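Local coordinates for DNA/pantothenate metabolism flavoprotein (Streptomyces sparsogenes DSM 40356, PDB 7CFU) that binds flavin mononucleotide and, as an FMN-dependent cysteine decarboxylase, probably catalyses the oxidative decarboxylation of a cysteine in a biosynthetic pathway, at residues Q21-W26 / G96-V101; I137-N142 / V166-G171. All coordinates share one frame; numbering follows the deposited sequence.

Interaction 1: Q21-W26 / G96-V101; sequences QVRLLW and GAWADV
Arg23 runs between the indole of Trp98 and the carboxylate of Asp100. Its CB sits over the ring face, 3.6 Å from the centroid of the six-membered ring in a CH-pi contact, and CD reaches Trp98 NE1 at 3.4 Å. The bend at chi3 (-58°) carries the guanidinium onward over the five-membered ring, with Arg23 CZ 4.7 Å from its centroid. This is a cation-pi contact without flat stacking, because the two planes lie 48° apart. The edge of the same indole meets the backbone, CZ3 lying against Leu24 O.

Asp100 OD2 is gripped twice: by Arg23 N at 2.7 Å on its anti side, and by Arg23 NE at 3.2 Å from above the carboxylate plane, a salt bridge. Asp100 OD1 adds only a weak bond to NH2. The backbone answers in kind, with Arg23 O accepting from Asp100 N (2.7 Å) and from Val101 N (3.1 Å). Without the guanidinium of Arg23, as with an alanine here, the Asp100 carboxylate would probably lose its countercharge and part of the indole face would be uncovered.

Beyond this polar end, Leu25 N bonds to Val101 O at 2.8 Å, and Leu25 CB packs on the methyl of Ala99. On the face where Leu24 CD1 meets Val101 CG1, helices 37-48 and 187-199 supply further cover. Here helix 91-98 gives way to strand 101-107, which pairs in parallel with strand 23-28 next to it, as in the Rossmann-like parallel sheet of the homo-oligomeric flavin-containing cysteine decarboxylase family.

Interaction 2: I137-N142 / V166-G171; sequences IAPVMN and VEPKEG. With FMN (flavin mononucleotide), chain Y.
The PXMNXXMW motif of FMN-dependent cysteine decarboxylases begins at Pro139, where strand 135-139 runs out toward the flavin, and Val166 and Pro168 of the neighbouring segment line its flank. Pairing with 166-171 is brief: one direct hydrogen bond joins the two segments, from Val166 N to Ile137 O at 2.8 Å, nearly straight with an N-H...O angle of 169°. Ala138 CB rests against Val166 CB beside it.

Pro139 then interrupts the ladder, since its nitrogen carries no hydrogen to offer Val166 O. Instead its ring carbon CD faces that oxygen at 3.2 Å. A water takes over the bridging, donating to Pro139 O at 2.6 Å and to Val166 O at 2.7 Å, so that two buried carbonyls which cannot bond each other are both satisfied. Pro168 comes up to the same Pro139 carbonyl, its CB 3.4 Å from Pro139 O, and Pro139 CG and Pro168 CD make a loose apolar contact. Trp146, the last residue of the motif, packs on both prolines. Farther along, where the segments have drawn apart, a second water makes longer bonds, to Met141 O (3.1 Å) and Lys169 O (3.2 Å).

The motif residues past the strand turn toward helix 143-146. Asn142 is its N-cap, OD1 accepting from Met145 N. The Met141 side chain leaves CB with CG between the backbone N and the carbonyl carbon (chi1 69°), packing on Ala109 and Leu112, while CB itself lies near FMN N3 and O2, out of the ring plane. From this pyrimidine ring FMN N3 donates to Val140 O at 2.6 Å, with an N-H...O angle of 162°.

Overall arrangement
Both contacts reach the same five-stranded parallel sheet, yet they work at different ends of it. Interaction 1 lies where strands 23-28 and 101-107 begin, interaction 2 where strand 135-139 finishes against the loop that follows strand 164-165. Their centres are 23 Å apart, on opposite sides of the chain's centre, and their nearest atoms about 8 Å apart. Strand 101-107 connects them, pairing with 23-28 on one side and with 135-139 on the other. The cofactor is held at the finishing end: Val140 acts there with Gly30, Thr58 and Thr108, and Ala120 O of the second subunit adds a further bond. Interaction 1 stays away: its Ala97 side chain is about 14 Å from a bound FMN.

Interaction 1: Q21-W26 / G96-V101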
ATOM      1  N   GLN A  21     -40.982 -15.394  14.683  1.00 67.91           N
ATOM      2  CA  GLN A  21     -40.841 -15.290  13.238  1.00 65.58           C
ATOM      3  C   GLN A  21     -40.762 -13.845  12.754  1.00 61.99           C
ATOM      4  O   GLN A  21     -40.664 -13.616  11.545  1.00 59.28           O
ATOM      5  CB  GLN A  21     -41.997 -16.009  12.532  1.00 63.35           C
ATOM      6  CG  GLN A  21     -42.079 -17.511  12.803  1.00 73.88           C
ATOM      7  CD  GLN A  21     -42.802 -17.845  14.099  1.00 84.13           C
ATOM      8  OE1 GLN A  21     -43.227 -16.953  14.838  1.00 84.78           O
ATOM      9  NE2 GLN A  21     -42.947 -19.138  14.376  1.00 86.82           N
ATOM     10  N   VAL A  22     -40.805 -12.868  13.660  1.00 54.68           N
ATOM     11  CA  VAL A  22     -40.665 -11.476  13.255  1.00 53.24           C
ATOM     12  C   VAL A  22     -39.210 -11.214  12.889  1.00 48.66           C
ATOM     13  O   VAL A  22     -38.292 -11.510  13.667  1.00 53.29           O
ATOM     14  CB  VAL A  22     -41.142 -10.533  14.370  1.00 55.52           C
ATOM     15  CG1 VAL A  22     -40.911  -9.077  13.978  1.00 48.57           C
ATOM     16  CG2 VAL A  22     -42.610 -10.769  14.679  1.00 55.77           C
ATOM     17  N   ARG A  23     -38.990 -10.672  11.695  1.00 44.58           N
ATOM     18  CA  ARG A  23     -37.643 -10.387  11.211  1.00 43.90           C
ATOM     19  C   ARG A  23     -37.265  -8.973  11.642  1.00 45.22           C
ATOM     20  O   ARG A  23     -37.845  -7.988  11.167  1.00 40.54           O
ATOM     21  CB  ARG A  23     -37.571 -10.563   9.700  1.00 46.12           C
ATOM     22  CG  ARG A  23     -37.825 -12.003   9.281  1.00 47.99           C
ATOM     23  CD  ARG A  23     -37.944 -12.193   7.786  1.00 44.00           C
ATOM     24  NE  ARG A  23     -39.007 -11.401   7.182  1.00 47.69           N
ATOM     25  CZ  ARG A  23     -39.312 -11.435   5.886  1.00 58.56           C
ATOM     26  NH1 ARG A  23     -38.638 -12.235   5.065  1.00 53.15           N
ATOM     27  NH2 ARG A  23     -40.293 -10.672   5.409  1.00 57.80           N
ATOM     28  N   LEU A  24     -36.307  -8.871  12.560  1.00 40.96           N
ATOM     29  CA  LEU A  24     -35.910  -7.590  13.128  1.00 42.67           C
ATOM     30  C   LEU A  24     -34.632  -7.103  12.454  1.00 37.81           C
ATOM     31  O   LEU A  24     -33.586  -7.754  12.552  1.00 39.26           O
ATOM     32  CB  LEU A  24     -35.715  -7.712  14.640  1.00 41.71           C
ATOM     33  CG  LEU A  24     -35.120  -6.523  15.381  1.00 36.94           C
ATOM     34  CD1 LEU A  24     -36.029  -5.317  15.240  1.00 42.82           C
ATOM     35  CD2 LEU A  24     -34.949  -6.877  16.842  1.00 40.88           C
ATOM     36  N   LEU A  25     -34.719  -5.964  11.768  1.00 42.35           N
ATOM     37  CA  LEU A  25     -33.554  -5.282  11.219  1.00 38.04           C
ATOM     38  C   LEU A  25     -33.139  -4.173  12.179  1.00 30.89           C
ATOM     39  O   LEU A  25     -33.960  -3.331  12.556  1.00 40.85           O
ATOM     40  CB  LEU A  25     -33.848  -4.713   9.831  1.00 34.44           C
ATOM     41  CG  LEU A  25     -32.661  -4.104   9.080  1.00 39.22           C
ATOM     42  CD1 LEU A  25     -31.556  -5.120   8.864  1.00 36.47           C
ATOM     43  CD2 LEU A  25     -33.125  -3.527   7.758  1.00 34.55           C
ATOM     44  N   TRP A  26     -31.863  -4.160  12.548  1.00 31.16           N
ATOM     45  CA  TRP A  26     -31.354  -3.347  13.650  1.00 34.65           C
ATOM     46  C   TRP A  26     -30.189  -2.486  13.166  1.00 38.32           C
ATOM     47  O   TRP A  26     -29.104  -3.007  12.890  1.00 36.81           O
ATOM     48  CB  TRP A  26     -30.938  -4.263  14.797  1.00 32.88           C
ATOM     49  CG  TRP A  26     -30.390  -3.615  16.010  1.00 35.13           C
ATOM     50  CD1 TRP A  26     -30.252  -2.279  16.253  1.00 36.85           C
ATOM     51  CD2 TRP A  26     -29.871  -4.290  17.161  1.00 37.95           C
ATOM     52  NE1 TRP A  26     -29.673  -2.082  17.487  1.00 36.16           N
ATOM     53  CE2 TRP A  26     -29.438  -3.301  18.067  1.00 33.42           C
ATOM     54  CE3 TRP A  26     -29.742  -5.634  17.516  1.00 34.79           C
ATOM     55  CZ2 TRP A  26     -28.887  -3.614  19.303  1.00 34.85           C
ATOM     56  CZ3 TRP A  26     -29.194  -5.942  18.743  1.00 38.73           C
ATOM     57  CH2 TRP A  26     -28.774  -4.937  19.622  1.00 41.14           C
ATOM     58  N   GLY A  96     -34.369  -3.775   3.244  1.00 35.50           N
ATOM     59  CA  GLY A  96     -35.643  -3.098   3.439  1.00 39.68           C
ATOM     60  C   GLY A  96     -36.831  -4.024   3.241  1.00 43.27           C
ATOM     61  O   GLY A  96     -37.818  -3.955   3.977  1.00 40.45           O
ATOM     62  N   ALA A  97     -36.750  -4.914   2.250  1.00 35.43           N
ATOM     63  CA  ALA A  97     -37.836  -5.861   2.037  1.00 42.11           C
ATOM     64  C   ALA A  97     -37.854  -6.954   3.101  1.00 43.47           C
ATOM     65  O   ALA A  97     -38.921  -7.494   3.417  1.00 45.38           O
ATOM     66  CB  ALA A  97     -37.730  -6.479   0.642  1.00 37.08           C
ATOM     67  N   TRP A  98     -36.691  -7.317   3.642  1.00 43.27           N
ATOM     68  CA  TRP A  98     -36.635  -8.399   4.618  1.00 34.69           C
ATOM     69  C   TRP A  98     -37.214  -7.996   5.971  1.00 42.62           C
ATOM     70  O   TRP A  98     -37.787  -8.836   6.674  1.00 38.63           O
ATOM     71  CB  TRP A  98     -35.190  -8.866   4.761  1.00 36.76           C
ATOM     72  CG  TRP A  98     -34.958  -9.911   5.805  1.00 44.68           C
ATOM     73  CD1 TRP A  98     -35.008 -11.265   5.631  1.00 39.18           C
ATOM     74  CD2 TRP A  98     -34.596  -9.697   7.179  1.00 43.42           C
ATOM     75  NE1 TRP A  98     -34.715 -11.904   6.808  1.00 41.50           N
ATOM     76  CE2 TRP A  98     -34.456 -10.967   7.775  1.00 47.39           C
ATOM     77  CE3 TRP A  98     -34.383  -8.562   7.960  1.00 42.15           C
ATOM     78  CZ2 TRP A  98     -34.109 -11.131   9.118  1.00 44.20           C
ATOM     79  CZ3 TRP A  98     -34.039  -8.726   9.297  1.00 42.34           C
ATOM     80  CH2 TRP A  98     -33.911  -9.997   9.860  1.00 44.42           C
ATOM     81  N   ALA A  99     -37.102  -6.722   6.343  1.00 41.49           N
ATOM     82  CA  ALA A  99     -37.388  -6.309   7.711  1.00 37.95           C
ATOM     83  C   ALA A  99     -38.886  -6.347   7.990  1.00 42.35           C
ATOM     84  O   ALA A  99     -39.692  -5.871   7.186  1.00 34.27           O
ATOM     85  CB  ALA A  99     -36.840  -4.903   7.961  1.00 38.01           C
ATOM     86  N   ASP A 100     -39.261  -6.961   9.114  1.00 41.09           N
ATOM     87  CA  ASP A 100     -40.619  -6.830   9.633  1.00 44.51           C
ATOM     88  C   ASP A 100     -40.713  -5.705  10.648  1.00 37.18           C
ATOM     89  O   ASP A 100     -41.769  -5.081  10.779  1.00 45.25           O
ATOM     90  CB  ASP A 100     -41.089  -8.144  10.272  1.00 45.12           C
ATOM     91  CG  ASP A 100     -41.141  -9.295   9.281  1.00 45.88           C
ATOM     92  OD1 ASP A 100     -41.580  -9.090   8.122  1.00 45.61           O
ATOM     93  OD2 ASP A 100     -40.726 -10.408   9.667  1.00 46.17           O
ATOM     94  N   VAL A 101     -39.626  -5.465  11.378  1.00 41.90           N
ATOM     95  CA  VAL A 101     -39.467  -4.325  12.272  1.00 43.42           C
ATOM     96  C   VAL A 101     -38.092  -3.724  12.007  1.00 40.61           C
ATOM     97  O   VAL A 101     -37.131  -4.454  11.735  1.00 36.78           O
ATOM     98  CB  VAL A 101     -39.603  -4.738  13.758  1.00 48.80           C
ATOM     99  CG1 VAL A 101     -39.228  -3.583  14.685  1.00 42.40           C
ATOM    100  CG2 VAL A 101     -41.006  -5.224  14.059  1.00 42.52           C
TER

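Interaction 2: I137-N142 / V166-G171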
ATOM      1  N   ILE A 137     -36.898   4.435  16.631  1.00 32.89           N
ATOM      2  CA  ILE A 137     -35.643   5.184  16.626  1.00 32.36           C
ATOM      3  C   ILE A 137     -35.352   5.616  18.056  1.00 35.21           C
ATOM      4  O   ILE A 137     -36.170   6.307  18.681  1.00 29.74           O
ATOM      5  CB  ILE A 137     -35.713   6.402  15.683  1.00 29.54           C
ATOM      6  CG1 ILE A 137     -36.048   5.958  14.261  1.00 28.76           C
ATOM      7  CG2 ILE A 137     -34.449   7.237  15.734  1.00 30.15           C
ATOM      8  CD1 ILE A 137     -36.356   7.110  13.331  1.00 30.24           C
ATOM      9  N   ALA A 138     -34.183   5.229  18.567  1.00 28.61           N
ATOM     10  CA  ALA A 138     -33.778   5.510  19.944  1.00 34.54           C
ATOM     11  C   ALA A 138     -32.513   6.358  19.921  1.00 37.64           C
ATOM     12  O   ALA A 138     -31.393   5.831  20.044  1.00 38.12           O
ATOM     13  CB  ALA A 138     -33.565   4.222  20.738  1.00 32.11           C
ATOM     14  N   PRO A 139     -32.652   7.674  19.781  1.00 29.99           N
ATOM     15  CA  PRO A 139     -31.473   8.544  19.704  1.00 36.34           C
ATOM     16  C   PRO A 139     -30.787   8.698  21.052  1.00 32.50           C
ATOM     17  O   PRO A 139     -31.418   8.615  22.108  1.00 32.56           O
ATOM     18  CB  PRO A 139     -32.050   9.884  19.232  1.00 32.51           C
ATOM     19  CG  PRO A 139     -33.477   9.856  19.680  1.00 35.95           C
ATOM     20  CD  PRO A 139     -33.909   8.411  19.574  1.00 35.87           C
ATOM     21  N   VAL A 140     -29.469   8.903  21.005  1.00 30.98           N
ATOM     22  CA  VAL A 140     -28.670   9.201  22.190  1.00 30.20           C
ATOM     23  C   VAL A 140     -27.700  10.325  21.862  1.00 36.87           C
ATOM     24  O   VAL A 140     -27.046  10.305  20.815  1.00 35.23           O
ATOM     25  CB  VAL A 140     -27.909   7.970  22.702  1.00 33.15           C
ATOM     26  CG1 VAL A 140     -27.138   8.328  23.958  1.00 39.10           C
ATOM     27  CG2 VAL A 140     -28.872   6.823  22.973  1.00 35.65           C
ATOM     28  N   MET A 141     -27.593  11.291  22.770  1.00 37.06           N
ATOM     29  CA  MET A 141     -26.699  12.438  22.643  1.00 35.74           C
ATOM     30  C   MET A 141     -26.748  13.183  23.968  1.00 34.94           C
ATOM     31  O   MET A 141     -27.628  12.938  24.797  1.00 33.31           O
ATOM     32  CB  MET A 141     -27.111  13.360  21.492  1.00 35.62           C
ATOM     33  CG  MET A 141     -28.420  14.120  21.740  1.00 32.94           C
ATOM     34  SD  MET A 141     -29.145  14.796  20.229  1.00 34.28           S
ATOM     35  CE  MET A 141     -29.876  13.311  19.560  1.00 31.25           C
ATOM     36  N   ASN A 142     -25.802  14.096  24.166  1.00 31.54           N
ATOM     37  CA  ASN A 142     -25.800  14.817  25.430  1.00 42.65           C
ATOM     38  C   ASN A 142     -26.858  15.922  25.392  1.00 40.84           C
ATOM     39  O   ASN A 142     -27.504  16.166  24.369  1.00 35.96           O
ATOM     40  CB  ASN A 142     -24.395  15.327  25.778  1.00 30.67           C
ATOM     41  CG  ASN A 142     -23.942  16.519  24.941  1.00 36.96           C
ATOM     42  OD1 ASN A 142     -24.719  17.162  24.232  1.00 37.13           O
ATOM     43  ND2 ASN A 142     -22.653  16.822  25.036  1.00 36.75           N
ATOM     44  N   VAL A 166     -37.868   7.159  20.749  1.00 44.05           N
ATOM     45  CA  VAL A 166     -37.633   6.936  22.169  1.00 37.80           C
ATOM     46  C   VAL A 166     -36.613   7.968  22.613  1.00 41.85           C
ATOM     47  O   VAL A 166     -35.423   7.845  22.303  1.00 42.28           O
ATOM     48  CB  VAL A 166     -37.139   5.513  22.460  1.00 44.32           C
ATOM     49  CG1 VAL A 166     -36.848   5.360  23.952  1.00 40.31           C
ATOM     50  CG2 VAL A 166     -38.164   4.486  21.990  1.00 42.81           C
ATOM     51  N   GLU A 167     -37.077   8.979  23.345  1.00 38.74           N
ATOM     52  CA  GLU A 167     -36.217  10.080  23.735  1.00 38.72           C
ATOM     53  C   GLU A 167     -35.148   9.599  24.714  1.00 37.71           C
ATOM     54  O   GLU A 167     -35.404   8.711  25.533  1.00 41.93           O
ATOM     55  CB  GLU A 167     -37.048  11.190  24.374  1.00 39.93           C
ATOM     56  CG  GLU A 167     -38.114  11.728  23.443  1.00 54.68           C
ATOM     57  CD  GLU A 167     -38.807  12.957  23.991  1.00 56.48           C
ATOM     58  OE1 GLU A 167     -38.393  13.449  25.065  1.00 62.16           O
ATOM     59  OE2 GLU A 167     -39.770  13.423  23.346  1.00 59.78           O
ATOM     60  N   PRO A 168     -33.946  10.155  24.654  1.00 37.74           N
ATOM     61  CA  PRO A 168     -32.887   9.704  25.561  1.00 38.89           C
ATOM     62  C   PRO A 168     -33.118  10.169  26.991  1.00 47.82           C
ATOM     63  O   PRO A 168     -33.901  11.083  27.268  1.00 54.31           O
ATOM     64  CB  PRO A 168     -31.628  10.341  24.975  1.00 38.60           C
ATOM     65  CG  PRO A 168     -32.115  11.544  24.266  1.00 39.31           C
ATOM     66  CD  PRO A 168     -33.463  11.163  23.700  1.00 40.70           C
ATOM     67  N   LYS A 169     -32.407   9.516  27.907  1.00 50.53           N
ATOM     68  CA  LYS A 169     -32.307   9.948  29.286  1.00 58.59           C
ATOM     69  C   LYS A 169     -30.980  10.680  29.492  1.00 63.33           C
ATOM     70  O   LYS A 169     -30.172  10.852  28.573  1.00 59.03           O
ATOM     71  CB  LYS A 169     -32.446   8.771  30.257  1.00 53.95           C
ATOM     72  CG  LYS A 169     -33.796   8.070  30.221  1.00 67.27           C
ATOM     73  CD  LYS A 169     -33.902   6.940  31.254  1.00 75.25           C
ATOM     74  CE  LYS A 169     -33.017   5.758  30.913  1.00 78.15           C
ATOM     75  NZ  LYS A 169     -33.202   4.620  31.857  1.00 86.70           N
ATOM     76  N   GLU A 170     -30.746  11.090  30.735  1.00 70.53           N
ATOM     77  CA  GLU A 170     -29.612  11.925  31.118  1.00 82.10           C
ATOM     78  C   GLU A 170     -28.792  11.106  32.103  1.00 89.05           C
ATOM     79  O   GLU A 170     -28.968  11.219  33.318  1.00100.35           O
ATOM     80  CB  GLU A 170     -30.116  13.232  31.725  1.00 84.09           C
ATOM     81  CG  GLU A 170     -29.086  14.365  31.844  1.00 94.26           C
ATOM     82  CD  GLU A 170     -28.200  14.347  33.075  1.00106.67           C
ATOM     83  OE1 GLU A 170     -28.629  13.899  34.164  1.00107.71           O
ATOM     84  OE2 GLU A 170     -27.043  14.798  32.918  1.00107.91           O
ATOM     85  N   GLY A 171     -27.971  10.205  31.573  1.00 78.42           N
ATOM     86  CA  GLY A 171     -27.202   9.323  32.427  1.00 89.63           C
ATOM     87  C   GLY A 171     -25.761   9.745  32.641  1.00 99.76           C
ATOM     88  O   GLY A 171     -24.874   9.262  31.930  1.00102.39           O
TER
HETATM   89  N1  FMN Y 301     -23.110  11.622  18.325  1.00 30.00           N
HETATM   90  C2  FMN Y 301     -24.385  11.587  18.837  1.00 31.37           C
HETATM   91  O2  FMN Y 301     -25.275  12.184  18.251  1.00 34.66           O
HETATM   92  N3  FMN Y 301     -24.663  10.872  19.983  1.00 33.30           N
HETATM   93  C4  FMN Y 301     -23.649  10.203  20.637  1.00 33.06           C
HETATM   94  O4  FMN Y 301     -23.897   9.576  21.666  1.00 33.04           O
HETATM   95  C4A FMN Y 301     -22.356  10.249  20.130  1.00 26.83           C
HETATM   96  N5  FMN Y 301     -21.333   9.579  20.764  1.00 31.54           N
HETATM   97  C5A FMN Y 301     -20.057   9.609  20.241  1.00 29.98           C
HETATM   98  C6  FMN Y 301     -19.040   8.932  20.894  1.00 25.97           C
HETATM   99  C7  FMN Y 301     -17.753   8.959  20.377  1.00 29.17           C
HETATM  100  C7M FMN Y 301     -16.649   8.217  21.085  1.00 27.47           C
HETATM  101  C8  FMN Y 301     -17.480   9.674  19.216  1.00 28.45           C
HETATM  102  C8M FMN Y 301     -16.069   9.698  18.678  1.00 26.27           C
HETATM  103  C9  FMN Y 301     -18.501  10.362  18.561  1.00 26.09           C
HETATM  104  C9A FMN Y 301     -19.791  10.329  19.078  1.00 30.81           C
HETATM  105  N10 FMN Y 301     -20.823  11.011  18.453  1.00 32.67           N
HETATM  106  C10 FMN Y 301     -22.096  10.958  18.967  1.00 27.14           C
HETATM  107  C1' FMN Y 301     -20.577  11.782  17.197  1.00 29.26           C
HETATM  108  C2' FMN Y 301     -20.965  10.905  16.018  1.00 28.75           C
HETATM  109  O2' FMN Y 301     -20.226   9.692  16.051  1.00 31.42           O
HETATM  110  C3' FMN Y 301     -20.766  11.688  14.721  1.00 32.78           C
HETATM  111  O3' FMN Y 301     -21.740  12.707  14.638  1.00 30.70           O
HETATM  112  C4' FMN Y 301     -20.790  10.794  13.472  1.00 30.90           C
HETATM  113  O4' FMN Y 301     -20.559  11.585  12.319  1.00 32.92           O
HETATM  114  C5' FMN Y 301     -22.120  10.075  13.330  1.00 31.85           C
HETATM  115  O5' FMN Y 301     -22.015   9.103  12.308  1.00 30.18           O
HETATM  116  P   FMN Y 301     -23.254   8.149  11.949  1.00 28.94           P
HETATM  117  O1P FMN Y 301     -23.238   7.871  10.465  1.00 28.58           O
HETATM  118  O2P FMN Y 301     -23.133   6.929  12.798  1.00 27.65           O
HETATM  119  O3P FMN Y 301     -24.583   8.810  12.261  1.00 30.84           O
HETATM  120  O   HOH W   1     -33.083   7.074  23.377  1.00 37.71           O
HETATM  121  O   HOH W   2     -29.708  13.569  26.992  1.00 43.25           O